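Local coordinates for Cfl (Pectobacterium brasiliense, PDB 7A9J), which probably activates carboxylic acids such as coronafacic acid with ATP, as an adenylate-forming ligase capable of amide synthesis, at residues Y334-T337 with E338-G341. The protein carries 1 engineered substitution. Sequence-based numbering, arbitrary orientation.
Sequences YGQT and ELGG. With R4Z (6-ethyl-1-oxidanylidene-indene-4-carboxylic acid), chain B.
The Tyr-Gly-Gln-Thr-Glu sequence of the adenylate-forming family (core motif A5) turns here, between antiparallel strands 331-335 and 342-346, with Gln-336 and Thr-337 meeting Glu-338 to Gly-340 beside the bound indenone carboxylic acid. Two successive i to i+3 backbone bonds define a short 3-10 turn: Leu-339 N to Gln-336 O (3.0 Å) and Gly-340 N to Thr-337 O (2.9 Å). A side-chain bond joins residues two apart across the turn. Gln-336 NE2 donates to Glu-338 OE1 at 3.0 Å, nearly straight (168°), the acceptor lying in the amide plane. The carboxylate is turned 74° from that plane and is met from above its face. A turn about the CB-CG bond of Glu-338 (chi2 89°) brings OE1 back to Gln-336 NE2, beside its CG, while OE2 makes a salt bridge with Lys-197; this second partner probably stabilises the negative charge. Leu-339 CD1 packs alongside Gln-336 CG at 3.9 Å, the two side chains crossing at an oblique angle. Tyr-334 OH is hydrogen-bonded to Asp-408, and Gly-340 O to Tyr-201 OH. The ligand lies against the main chain of Gly-335 and Gln-336: its ring atom C15 lies 3.5 Å from Gly-335 C, and its ethyl carbon C13 approaches Gln-336 C to 3.3 Å.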
loop_
_atom_site.group_PDB
_atom_site.type_symbol
_atom_site.label_atom_id
_atom_site.label_comp_id
_atom_site.label_asym_id
_atom_site.label_seq_id
_atom_site.Cartn_x
_atom_site.Cartn_y
_atom_site.Cartn_z
ATOM N N TYR A 334 4.424 -6.375 2.620
ATOM C CA TYR A 334 3.997 -7.028 1.400
ATOM C C TYR A 334 2.628 -7.604 1.688
ATOM O O TYR A 334 2.481 -8.388 2.616
ATOM C CB TYR A 334 4.993 -8.119 1.041
ATOM C CG TYR A 334 4.675 -9.046 -0.124
ATOM C CD1 TYR A 334 3.770 -10.103 0.012
ATOM C CD2 TYR A 334 5.359 -8.922 -1.329
ATOM C CE1 TYR A 334 3.565 -11.019 -1.057
ATOM C CE2 TYR A 334 5.111 -9.795 -2.398
ATOM C CZ TYR A 334 4.236 -10.854 -2.241
ATOM O OH TYR A 334 4.027 -11.758 -3.314
ATOM N N GLY A 335 1.642 -7.235 0.897
ATOM C CA GLY A 335 0.311 -7.736 1.198
ATOM C C GLY A 335 -0.648 -7.274 0.131
ATOM O O GLY A 335 -0.292 -6.507 -0.778
ATOM N N GLN A 336 -1.878 -7.774 0.244
ATOM C CA GLN A 336 -2.885 -7.366 -0.728
ATOM C C GLN A 336 -4.266 -7.615 -0.128
ATOM O O GLN A 336 -4.437 -8.392 0.818
ATOM C CB GLN A 336 -2.738 -8.120 -2.055
ATOM C CG GLN A 336 -2.907 -9.606 -1.921
ATOM C CD GLN A 336 -2.542 -10.333 -3.237
ATOM O OE1 GLN A 336 -1.404 -10.758 -3.422
ATOM N NE2 GLN A 336 -3.492 -10.425 -4.160
ATOM N N THR A 337 -5.257 -6.974 -0.744
ATOM C CA THR A 337 -6.620 -7.024 -0.209
ATOM C C THR A 337 -7.157 -8.448 -0.092
ATOM O O THR A 337 -7.800 -8.783 0.897
ATOM C CB THR A 337 -7.502 -6.166 -1.121
ATOM O OG1 THR A 337 -6.930 -4.842 -1.097
ATOM C CG2 THR A 337 -8.936 -6.074 -0.562
ATOM N N GLU A 338 -6.895 -9.315 -1.089
ATOM C CA GLU A 338 -7.410 -10.693 -1.015
ATOM C C GLU A 338 -6.850 -11.466 0.174
ATOM O O GLU A 338 -7.456 -12.425 0.644
ATOM C CB GLU A 338 -7.067 -11.427 -2.303
ATOM C CG GLU A 338 -7.728 -10.828 -3.517
ATOM C CD GLU A 338 -6.948 -9.695 -4.243
ATOM O OE1 GLU A 338 -6.039 -9.002 -3.672
ATOM O OE2 GLU A 338 -7.301 -9.502 -5.439
ATOM N N LEU A 339 -5.700 -11.075 0.671
ATOM C CA LEU A 339 -5.093 -11.718 1.825
ATOM C C LEU A 339 -5.477 -11.015 3.110
ATOM O O LEU A 339 -4.860 -11.245 4.155
ATOM C CB LEU A 339 -3.577 -11.712 1.670
ATOM C CG LEU A 339 -3.220 -12.624 0.515
ATOM C CD1 LEU A 339 -1.719 -12.537 0.287
ATOM C CD2 LEU A 339 -3.677 -14.087 0.866
ATOM N N GLY A 340 -6.447 -10.109 3.029
ATOM C CA GLY A 340 -6.920 -9.445 4.254
ATOM C C GLY A 340 -6.069 -8.263 4.671
ATOM O O GLY A 340 -6.560 -7.130 4.792
ATOM N N GLY A 341 -4.784 -8.491 4.820
ATOM C CA GLY A 341 -3.863 -7.466 5.210
ATOM C C GLY A 341 -2.429 -7.738 4.771
ATOM O O GLY A 341 -2.172 -8.554 3.920
HETATM C C13 R4Z B . -4.171 -5.154 2.040
HETATM C C15 R4Z B . -1.685 -4.709 2.277
HETATM C C02 R4Z B . 0.830 -4.070 2.427
HETATM C C03 R4Z B . 1.766 -3.256 1.789
HETATM C C04 R4Z B . 1.022 -2.661 0.593
HETATM C C05 R4Z B . -0.509 -4.076 1.909
HETATM C C06 R4Z B . -0.492 -3.209 0.787
HETATM C C07 R4Z B . -1.679 -3.002 0.096
HETATM C C08 R4Z B . -1.686 -2.066 -1.124
HETATM C C11 R4Z B . -2.864 -3.614 0.503
HETATM C C12 R4Z B . -2.887 -4.479 1.605
HETATM C C14 R4Z B . -5.073 -4.163 2.830
HETATM O O01 R4Z B . 1.140 -4.742 3.376
HETATM O O09 R4Z B . -2.807 -1.673 -1.546
HETATM O O10 R4Z B . -0.620 -1.700 -1.716
#